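Local coordinates for UL18 protein (Human herpesvirus 5, PDB 3D2U), which mimics host MHC class I molecules and, by engaging the inhibitory receptor LILRB1, modulates natural killer cell activity, protecting against host NK cytotoxicity, at residues Q185-G196 with F208-I219; M125-W134 with I158-R167. The protein carries 4 engineered substitutions. All coordinates share one frame; numbering follows the deposited sequence.

Contact 1: residues Q185-G196 with F208-I219; sequences QPPVTHPVVKGG and FCTSYGFFPGEI. Unlike the reference sequence in segment 185-196: P186 (reference Thr).
The carbonyl oxygen F215 O is held by T189 N at 2.7 Å, with an N-H...O angle of 168°, and the CA-H of V188 makes a further, longer approach to it. F215 N returns a bond to T189 O, closing an isolated antiparallel bridge. Beside it the F215 ring turns its edge to the segment 185-188: P186 O lies in the ring plane, 3.9 Å from F215 CE2. P186 differs from the reference sequence. Further along, P191 wedges between strand and corner, its CB 3.8 Å from F214 CB and its CG 4.0 Å from I219 CD1; that methyl in turn sits over the centre of the F214 ring. Here strands 192-201 and 204-214 form the edge hairpin of the four-stranded sheet in the immunoglobulin C1-type domain, and G213 and F214 make a G1 bulge opposite F249. Paired backbone bonds link V192 with Y212, K194 with T210 and G196 with F208. On the face of V193 and C209, V193 CG1 touches C209 SG at 3.7 Å, and C209 closes the intersheet disulfide with C265. S211 OG, 3.7 Å from V193 CG2, is buried without a polar partner. On the other face, where another protein chain packs on K194, F208 and Y212, F208 has CG between its backbone N and carbonyl carbon (chi1 68°), folding the ring back under G196 N and G196 CA, the latter a CH-pi contact.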
loop_
_atom_site.group_PDB
_atom_site.type_symbol
_atom_site.label_atom_id
_atom_site.label_comp_id
_atom_site.label_asym_id
_atom_site.label_seq_id
_atom_site.Cartn_x
_atom_site.Cartn_y
_atom_site.Cartn_z
ATOM N N GLN A 185 -22.557 17.952 -0.479
ATOM C CA GLN A 185 -21.542 17.274 0.339
ATOM C C GLN A 185 -21.634 17.704 1.799
ATOM O O GLN A 185 -22.105 18.799 2.100
ATOM C CB GLN A 185 -20.135 17.550 -0.205
ATOM C CG GLN A 185 -19.629 18.951 0.058
ATOM C CD GLN A 185 -18.331 19.243 -0.660
ATOM O OE1 GLN A 185 -17.926 20.394 -0.780
ATOM N NE2 GLN A 185 -17.669 18.200 -1.131
ATOM N N PRO A 186 -21.187 16.842 2.730
ATOM C CA PRO A 186 -21.258 17.205 4.152
ATOM C C PRO A 186 -20.374 18.400 4.481
ATOM O O PRO A 186 -19.551 18.814 3.667
ATOM C CB PRO A 186 -20.747 15.956 4.889
ATOM C CG PRO A 186 -20.546 14.895 3.825
ATOM C CD PRO A 186 -20.414 15.605 2.514
ATOM N N PRO A 187 -20.547 18.973 5.683
ATOM C CA PRO A 187 -19.753 20.116 6.140
ATOM C C PRO A 187 -18.451 19.547 6.706
ATOM O O PRO A 187 -18.324 18.334 6.841
ATOM C CB PRO A 187 -20.634 20.717 7.223
ATOM C CG PRO A 187 -21.251 19.480 7.843
ATOM C CD PRO A 187 -21.653 18.695 6.619
ATOM N N VAL A 188 -17.490 20.402 7.034
ATOM C CA VAL A 188 -16.237 19.909 7.605
ATOM C C VAL A 188 -16.551 19.059 8.830
ATOM O O VAL A 188 -17.294 19.475 9.713
ATOM C CB VAL A 188 -15.306 21.056 8.034
ATOM C CG1 VAL A 188 -14.115 20.505 8.790
ATOM C CG2 VAL A 188 -14.840 21.813 6.825
ATOM N N THR A 189 -15.986 17.860 8.874
ATOM C CA THR A 189 -16.224 16.958 9.979
ATOM C C THR A 189 -14.898 16.639 10.678
ATOM O O THR A 189 -14.016 15.988 10.108
ATOM C CB THR A 189 -16.913 15.685 9.466
ATOM O OG1 THR A 189 -18.083 16.065 8.725
ATOM C CG2 THR A 189 -17.328 14.799 10.615
ATOM N N HIS A 190 -14.765 17.128 11.911
ATOM C CA HIS A 190 -13.566 16.924 12.713
ATOM C C HIS A 190 -13.498 15.510 13.291
ATOM O O HIS A 190 -14.519 14.886 13.554
ATOM C CB HIS A 190 -13.494 17.986 13.816
ATOM C CG HIS A 190 -13.489 19.390 13.288
ATOM N ND1 HIS A 190 -12.695 19.779 12.230
ATOM C CD2 HIS A 190 -14.190 20.489 13.657
ATOM C CE1 HIS A 190 -12.910 21.056 11.968
ATOM N NE2 HIS A 190 -13.812 21.511 12.819
ATOM N N PRO A 191 -12.279 14.996 13.494
ATOM C CA PRO A 191 -12.078 13.649 14.027
ATOM C C PRO A 191 -12.321 13.467 15.514
ATOM O O PRO A 191 -12.321 14.417 16.292
ATOM C CB PRO A 191 -10.621 13.380 13.687
ATOM C CG PRO A 191 -9.989 14.736 13.973
ATOM C CD PRO A 191 -10.985 15.698 13.320
ATOM N N VAL A 192 -12.537 12.215 15.881
ATOM C CA VAL A 192 -12.653 11.807 17.263
ATOM C C VAL A 192 -11.173 11.459 17.399
ATOM O O VAL A 192 -10.633 10.787 16.527
ATOM C CB VAL A 192 -13.548 10.531 17.386
ATOM C CG1 VAL A 192 -13.288 9.813 18.705
ATOM C CG2 VAL A 192 -15.026 10.901 17.275
ATOM N N VAL A 193 -10.504 11.969 18.426
ATOM C CA VAL A 193 -9.082 11.693 18.603
ATOM C C VAL A 193 -8.850 10.882 19.876
ATOM O O VAL A 193 -9.435 11.165 20.914
ATOM C CB VAL A 193 -8.250 13.019 18.664
ATOM C CG1 VAL A 193 -6.785 12.720 18.963
ATOM C CG2 VAL A 193 -8.363 13.770 17.345
ATOM N N LYS A 194 -8.008 9.861 19.785
ATOM C CA LYS A 194 -7.711 9.020 20.936
ATOM C C LYS A 194 -6.224 8.735 20.995
ATOM O O LYS A 194 -5.588 8.529 19.959
ATOM C CB LYS A 194 -8.494 7.712 20.848
ATOM C CG LYS A 194 -8.201 6.761 21.979
ATOM C CD LYS A 194 -9.282 5.703 22.084
ATOM C CE LYS A 194 -9.064 4.826 23.304
ATOM N NZ LYS A 194 -10.362 4.276 23.753
ATOM N N GLY A 195 -5.667 8.728 22.204
ATOM C CA GLY A 195 -4.244 8.470 22.342
ATOM C C GLY A 195 -3.872 7.845 23.672
ATOM O O GLY A 195 -4.694 7.777 24.584
ATOM N N GLY A 196 -2.628 7.393 23.788
ATOM C CA GLY A 196 -2.172 6.792 25.029
ATOM C C GLY A 196 -0.779 6.231 24.853
ATOM O O GLY A 196 -0.107 6.539 23.862
ATOM N N PHE A 208 0.867 6.478 21.123
ATOM C CA PHE A 208 0.070 6.408 19.901
ATOM C C PHE A 208 -1.016 7.477 19.953
ATOM O O PHE A 208 -1.374 7.951 21.028
ATOM C CB PHE A 208 -0.573 5.020 19.739
ATOM C CG PHE A 208 -1.634 4.710 20.766
ATOM C CD1 PHE A 208 -2.957 5.104 20.571
ATOM C CD2 PHE A 208 -1.305 4.026 21.933
ATOM C CE1 PHE A 208 -3.935 4.819 21.527
ATOM C CE2 PHE A 208 -2.277 3.736 22.892
ATOM C CZ PHE A 208 -3.593 4.131 22.688
ATOM N N CYS A 209 -1.519 7.857 18.781
ATOM C CA CYS A 209 -2.573 8.857 18.648
ATOM C C CYS A 209 -3.255 8.641 17.307
ATOM O O CYS A 209 -2.612 8.763 16.265
ATOM C CB CYS A 209 -1.994 10.263 18.686
ATOM S SG CYS A 209 -3.262 11.573 18.753
ATOM N N THR A 210 -4.554 8.347 17.345
ATOM C CA THR A 210 -5.344 8.062 16.137
ATOM C C THR A 210 -6.556 8.984 15.943
ATOM O O THR A 210 -7.245 9.333 16.905
ATOM C CB THR A 210 -5.859 6.604 16.166
ATOM O OG1 THR A 210 -4.759 5.715 16.382
ATOM C CG2 THR A 210 -6.551 6.244 14.866
ATOM N N SER A 211 -6.801 9.375 14.694
ATOM C CA SER A 211 -7.927 10.237 14.349
ATOM C C SER A 211 -8.960 9.415 13.571
ATOM O O SER A 211 -8.615 8.687 12.636
ATOM C CB SER A 211 -7.444 11.440 13.525
ATOM O OG SER A 211 -6.690 12.332 14.337
ATOM N N TYR A 212 -10.224 9.540 13.967
ATOM C CA TYR A 212 -11.316 8.783 13.362
ATOM C C TYR A 212 -12.430 9.635 12.746
ATOM O O TYR A 212 -12.829 10.655 13.311
ATOM C CB TYR A 212 -11.978 7.868 14.405
ATOM C CG TYR A 212 -11.053 7.004 15.242
ATOM C CD1 TYR A 212 -10.322 7.546 16.312
ATOM C CD2 TYR A 212 -10.962 5.628 15.010
ATOM C CE1 TYR A 212 -9.529 6.735 17.132
ATOM C CE2 TYR A 212 -10.176 4.804 15.832
ATOM C CZ TYR A 212 -9.464 5.366 16.888
ATOM O OH TYR A 212 -8.691 4.567 17.705
ATOM N N GLY A 213 -12.932 9.189 11.597
ATOM C CA GLY A 213 -14.033 9.855 10.922
ATOM C C GLY A 213 -13.932 11.320 10.539
ATOM O O GLY A 213 -14.876 12.080 10.747
ATOM N N PHE A 214 -12.820 11.732 9.951
ATOM C CA PHE A 214 -12.708 13.121 9.558
ATOM C C PHE A 214 -12.860 13.271 8.066
ATOM O O PHE A 214 -12.585 12.346 7.311
ATOM C CB PHE A 214 -11.375 13.740 10.030
ATOM C CG PHE A 214 -10.134 12.991 9.586
ATOM C CD1 PHE A 214 -9.360 13.461 8.528
ATOM C CD2 PHE A 214 -9.702 11.855 10.276
ATOM C CE1 PHE A 214 -8.159 12.813 8.171
ATOM C CE2 PHE A 214 -8.516 11.204 9.933
ATOM C CZ PHE A 214 -7.739 11.684 8.877
ATOM N N PHE A 215 -13.315 14.459 7.676
ATOM C CA PHE A 215 -13.521 14.863 6.300
ATOM C C PHE A 215 -13.486 16.398 6.307
ATOM O O PHE A 215 -14.130 17.028 7.133
ATOM C CB PHE A 215 -14.904 14.400 5.813
ATOM C CG PHE A 215 -15.266 14.936 4.473
ATOM C CD1 PHE A 215 -14.617 14.466 3.331
ATOM C CD2 PHE A 215 -16.215 15.943 4.345
ATOM C CE1 PHE A 215 -14.907 14.995 2.079
ATOM C CE2 PHE A 215 -16.512 16.482 3.088
ATOM C CZ PHE A 215 -15.856 16.006 1.957
ATOM N N PRO A 216 -12.693 17.030 5.414
ATOM C CA PRO A 216 -11.858 16.472 4.346
ATOM C C PRO A 216 -10.718 15.621 4.896
ATOM O O PRO A 216 -10.486 15.568 6.102
ATOM C CB PRO A 216 -11.324 17.725 3.640
ATOM C CG PRO A 216 -12.366 18.745 3.920
ATOM C CD PRO A 216 -12.673 18.494 5.365
ATOM N N GLY A 217 -10.002 14.971 3.988
ATOM C CA GLY A 217 -8.908 14.101 4.378
ATOM C C GLY A 217 -7.598 14.702 4.875
ATOM O O GLY A 217 -6.835 13.993 5.527
ATOM N N GLU A 218 -7.301 15.968 4.599
ATOM C CA GLU A 218 -6.035 16.490 5.095
ATOM C C GLU A 218 -6.088 16.729 6.593
ATOM O O GLU A 218 -7.070 17.253 7.122
ATOM C CB GLU A 218 -5.597 17.761 4.356
ATOM C CG GLU A 218 -4.272 18.368 4.904
ATOM C CD GLU A 218 -3.088 17.375 5.000
ATOM O OE1 GLU A 218 -3.290 16.174 5.317
ATOM O OE2 GLU A 218 -1.933 17.816 4.786
ATOM N N ILE A 219 -5.009 16.342 7.267
ATOM C CA ILE A 219 -4.941 16.451 8.709
ATOM C C ILE A 219 -3.481 16.438 9.146
ATOM O O ILE A 219 -2.620 15.975 8.417
ATOM C CB ILE A 219 -5.706 15.248 9.326
ATOM C CG1 ILE A 219 -5.885 15.414 10.830
ATOM C CG2 ILE A 219 -4.961 13.943 8.994
ATOM C CD1 ILE A 219 -6.916 14.429 11.409
#

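Contact 2: residues M125-W134 with I158-R167; sequences MELKDNLTLW and ISEGDTTIQR
R167 runs from helix 161-171 along the turn that follows strand 122-127, passing L131 in the opposite direction. Its CB borders L131 O; CG, anti to the backbone N (chi1 -175°), packs on L131 CB at 3.7 Å. CD continues beside N130 O, and the chain then bends, bringing NE to L131 O at 3.0 Å; the N-H...O angle of only 120° makes this a weak hydrogen bond. At the tip, NH2 lies 3.4 Å from T132 CG2. One helical turn earlier, T163 directs CG2 at the carbonyls of L131 and T132, while its OG1 takes a bond from W134 NE1 at 2.9 Å, only 2° out of the indole plane. The same hydroxyl donates to S159 O at 3.0 Å. The W134 indole is sandwiched between L127 CB on one face and I158 CD1 on the other, the latter a CH-pi contact 3.9 Å from the centroid of the five-membered ring. I158 CD1 also meets M125 SD at 3.6 Å. These residues join the platform floor's edge to the alpha-2 helical segments of the MHC class I fold, and M125 and W134 pack on the bound peptide. T163 OG1 uses its proton on S159 O and so can accept from the indole; that in-plane bond, with both ring faces covered, would restrict how W134 turns, whereas R167 is held by packing and a weak, bent bond from NE.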
loop_
_atom_site.group_PDB
_atom_site.type_symbol
_atom_site.label_atom_id
_atom_site.label_comp_id
_atom_site.label_asym_id
_atom_site.label_seq_id
_atom_site.Cartn_x
_atom_site.Cartn_y
_atom_site.Cartn_z
ATOM N N MET A 125 -1.962 7.107 -23.038
ATOM C CA MET A 125 -2.086 8.488 -23.519
ATOM C C MET A 125 -2.729 9.404 -22.469
ATOM O O MET A 125 -3.530 8.966 -21.642
ATOM C CB MET A 125 -2.885 8.544 -24.823
ATOM C CG MET A 125 -4.210 7.832 -24.768
ATOM S SD MET A 125 -5.124 8.055 -26.281
ATOM C CE MET A 125 -5.479 6.372 -26.720
ATOM N N GLU A 126 -2.361 10.681 -22.518
ATOM C CA GLU A 126 -2.846 11.676 -21.573
ATOM C C GLU A 126 -3.176 13.004 -22.242
ATOM O O GLU A 126 -2.757 13.266 -23.371
ATOM C CB GLU A 126 -1.792 11.901 -20.481
ATOM C CG GLU A 126 -1.321 10.617 -19.807
ATOM C CD GLU A 126 -0.327 10.863 -18.688
ATOM O OE1 GLU A 126 -0.745 10.865 -17.510
ATOM O OE2 GLU A 126 0.874 11.054 -18.986
ATOM N N LEU A 127 -3.939 13.828 -21.529
ATOM C CA LEU A 127 -4.347 15.150 -21.994
ATOM C C LEU A 127 -4.311 16.065 -20.773
ATOM O O LEU A 127 -5.078 15.878 -19.828
ATOM C CB LEU A 127 -5.762 15.103 -22.581
ATOM C CG LEU A 127 -6.291 16.432 -23.132
ATOM C CD1 LEU A 127 -5.410 16.878 -24.288
ATOM C CD2 LEU A 127 -7.731 16.283 -23.597
ATOM N N LYS A 128 -3.405 17.040 -20.795
ATOM C CA LYS A 128 -3.246 17.958 -19.691
ATOM C C LYS A 128 -3.314 19.400 -20.123
ATOM O O LYS A 128 -3.709 19.722 -21.234
ATOM C CB LYS A 128 -1.906 17.769 -18.999
ATOM C CG LYS A 128 -1.616 16.356 -18.533
ATOM C CD LYS A 128 -0.158 16.212 -18.173
ATOM C CE LYS A 128 0.139 14.789 -17.740
ATOM N NZ LYS A 128 -0.057 14.600 -16.276
ATOM N N ASP A 129 -2.877 20.275 -19.238
ATOM C CA ASP A 129 -2.724 21.702 -19.469
ATOM C C ASP A 129 -3.750 22.292 -20.431
ATOM O O ASP A 129 -4.943 22.076 -20.234
ATOM C CB ASP A 129 -1.330 22.000 -19.972
ATOM C CG ASP A 129 -0.334 21.195 -19.199
ATOM O OD1 ASP A 129 -0.626 20.788 -18.064
ATOM O OD2 ASP A 129 0.775 20.949 -19.717
ATOM N N ASN A 130 -3.355 22.992 -21.404
ATOM C CA ASN A 130 -4.391 23.546 -22.284
ATOM C C ASN A 130 -5.465 22.535 -22.779
ATOM O O ASN A 130 -6.501 22.939 -23.316
ATOM C CB ASN A 130 -3.699 24.223 -23.458
ATOM C CG ASN A 130 -2.681 23.350 -24.148
ATOM O OD1 ASN A 130 -2.685 23.274 -25.385
ATOM N ND2 ASN A 130 -1.804 22.702 -23.386
ATOM N N LEU A 131 -5.236 21.240 -22.590
ATOM C CA LEU A 131 -6.163 20.199 -23.024
ATOM C C LEU A 131 -6.409 20.214 -24.539
ATOM O O LEU A 131 -7.533 20.048 -25.023
ATOM C CB LEU A 131 -7.470 20.317 -22.219
ATOM C CG LEU A 131 -7.233 20.216 -20.695
ATOM C CD1 LEU A 131 -8.514 20.480 -19.905
ATOM C CD2 LEU A 131 -6.678 18.834 -20.357
ATOM N N THR A 132 -5.323 20.389 -25.285
ATOM C CA THR A 132 -5.379 20.403 -26.742
ATOM C C THR A 132 -4.430 19.346 -27.360
ATOM O O THR A 132 -4.743 18.785 -28.409
ATOM C CB THR A 132 -5.021 21.817 -27.305
ATOM O OG1 THR A 132 -3.615 22.056 -27.168
ATOM C CG2 THR A 132 -5.773 22.902 -26.534
ATOM N N LEU A 133 -3.309 19.052 -26.685
ATOM C CA LEU A 133 -2.294 18.102 -27.180
ATOM C C LEU A 133 -2.113 16.774 -26.404
ATOM O O LEU A 133 -1.582 16.774 -25.291
ATOM C CB LEU A 133 -0.925 18.836 -27.274
ATOM C CG LEU A 133 0.312 18.629 -26.366
ATOM C CD1 LEU A 133 1.472 18.094 -27.206
ATOM C CD2 LEU A 133 0.763 19.946 -25.713
ATOM N N TRP A 134 -2.524 15.642 -26.988
ATOM C CA TRP A 134 -2.355 14.340 -26.310
ATOM C C TRP A 134 -0.904 13.866 -26.340
ATOM O O TRP A 134 -0.217 14.014 -27.343
ATOM C CB TRP A 134 -3.200 13.222 -26.950
ATOM C CG TRP A 134 -4.686 13.316 -26.758
ATOM C CD1 TRP A 134 -5.561 14.012 -27.534
ATOM C CD2 TRP A 134 -5.474 12.680 -25.735
ATOM N NE1 TRP A 134 -6.842 13.853 -27.069
ATOM C CE2 TRP A 134 -6.820 13.046 -25.967
ATOM C CE3 TRP A 134 -5.175 11.844 -24.650
ATOM C CZ2 TRP A 134 -7.870 12.605 -25.148
ATOM C CZ3 TRP A 134 -6.225 11.405 -23.834
ATOM C CH2 TRP A 134 -7.556 11.790 -24.091
ATOM N N ILE A 158 -6.124 11.074 -33.290
ATOM C CA ILE A 158 -7.207 11.636 -32.473
ATOM C C ILE A 158 -7.523 13.049 -32.987
ATOM O O ILE A 158 -6.688 13.949 -32.894
ATOM C CB ILE A 158 -6.808 11.736 -30.969
ATOM C CG1 ILE A 158 -6.634 10.338 -30.362
ATOM C CG2 ILE A 158 -7.874 12.502 -30.187
ATOM C CD1 ILE A 158 -5.965 10.336 -28.998
ATOM N N SER A 159 -8.716 13.237 -33.539
ATOM C CA SER A 159 -9.120 14.549 -34.055
ATOM C C SER A 159 -8.934 15.673 -33.035
ATOM O O SER A 159 -8.651 15.430 -31.858
ATOM C CB SER A 159 -10.595 14.515 -34.450
ATOM O OG SER A 159 -11.376 14.121 -33.336
ATOM N N GLU A 160 -9.087 16.910 -33.499
ATOM C CA GLU A 160 -9.013 18.061 -32.614
ATOM C C GLU A 160 -10.465 18.248 -32.201
ATOM O O GLU A 160 -10.770 18.916 -31.209
ATOM C CB GLU A 160 -8.494 19.297 -33.366
ATOM C CG GLU A 160 -6.969 19.417 -33.437
ATOM C CD GLU A 160 -6.370 20.091 -32.208
ATOM O OE1 GLU A 160 -6.693 19.663 -31.073
ATOM O OE2 GLU A 160 -5.566 21.043 -32.377
ATOM N N GLY A 161 -11.343 17.615 -32.984
ATOM C CA GLY A 161 -12.779 17.677 -32.772
ATOM C C GLY A 161 -13.354 16.700 -31.760
ATOM O O GLY A 161 -14.393 16.971 -31.163
ATOM N N ASP A 162 -12.707 15.554 -31.576
ATOM C CA ASP A 162 -13.164 14.597 -30.572
ATOM C C ASP A 162 -12.523 15.053 -29.259
ATOM O O ASP A 162 -13.054 14.810 -28.176
ATOM C CB ASP A 162 -12.727 13.163 -30.929
ATOM C CG ASP A 162 -13.832 12.357 -31.623
ATOM O OD1 ASP A 162 -14.912 12.921 -31.885
ATOM O OD2 ASP A 162 -13.616 11.154 -31.902
ATOM N N THR A 163 -11.392 15.750 -29.387
ATOM C CA THR A 163 -10.642 16.273 -28.251
ATOM C C THR A 163 -11.299 17.477 -27.596
ATOM O O THR A 163 -11.398 17.566 -26.368
ATOM C CB THR A 163 -9.227 16.694 -28.675
ATOM O OG1 THR A 163 -8.432 15.524 -28.888
ATOM C CG2 THR A 163 -8.576 17.579 -27.611
ATOM N N THR A 164 -11.722 18.424 -28.420
ATOM C CA THR A 164 -12.369 19.620 -27.906
ATOM C C THR A 164 -13.604 19.251 -27.096
ATOM O O THR A 164 -13.841 19.835 -26.040
ATOM C CB THR A 164 -12.788 20.541 -29.046
ATOM O OG1 THR A 164 -13.462 19.763 -30.046
ATOM C CG2 THR A 164 -11.565 21.230 -29.648
ATOM N N ILE A 165 -14.393 18.283 -27.567
ATOM C CA ILE A 165 -15.578 17.932 -26.796
ATOM C C ILE A 165 -15.163 17.398 -25.422
ATOM O O ILE A 165 -15.860 17.641 -24.432
ATOM C CB ILE A 165 -16.525 16.916 -27.533
ATOM C CG1 ILE A 165 -16.527 15.556 -26.831
ATOM C CG2 ILE A 165 -16.146 16.795 -28.995
ATOM C CD1 ILE A 165 -17.501 15.464 -25.673
ATOM N N GLN A 166 -14.038 16.685 -25.341
ATOM C CA GLN A 166 -13.604 16.200 -24.033
ATOM C C GLN A 166 -13.241 17.417 -23.176
ATOM O O GLN A 166 -13.573 17.462 -21.992
ATOM C CB GLN A 166 -12.397 15.244 -24.136
ATOM C CG GLN A 166 -12.689 13.854 -24.724
ATOM C CD GLN A 166 -13.846 13.106 -24.046
ATOM O OE1 GLN A 166 -14.787 12.675 -24.713
ATOM N NE2 GLN A 166 -13.769 12.939 -22.732
ATOM N N ARG A 167 -12.580 18.407 -23.782
ATOM C CA ARG A 167 -12.173 19.620 -23.066
ATOM C C ARG A 167 -13.364 20.452 -22.585
ATOM O O ARG A 167 -13.329 21.025 -21.494
ATOM C CB ARG A 167 -11.289 20.512 -23.952
ATOM C CG ARG A 167 -10.733 21.746 -23.235
ATOM C CD ARG A 167 -10.318 22.871 -24.192
ATOM N NE ARG A 167 -9.414 22.435 -25.253
ATOM C CZ ARG A 167 -9.781 22.227 -26.516
ATOM N NH1 ARG A 167 -11.039 22.416 -26.888
ATOM N NH2 ARG A 167 -8.884 21.839 -27.414
#

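In the fold
The two contacts share no secondary-structure element and do not touch; their centres lie 39 Å apart, on opposite sides of the chain's centre, with nearest atoms about 21 Å apart. Each is partly buried. Contact 1 lies in the immunoglobulin-like domain, where two neighbouring strands are held chiefly by repeated backbone hydrogen bonds and one sheet face packs into the sandwich interior while the other meets another protein chain. Contact 2 lies in the peptide-binding platform and joins sheet edge to helix, with no backbone-to-backbone bonds across it: side chains do the work, through an indole N-H, a weakly bonded arginine and apolar packing. It also buries roughly half as much surface.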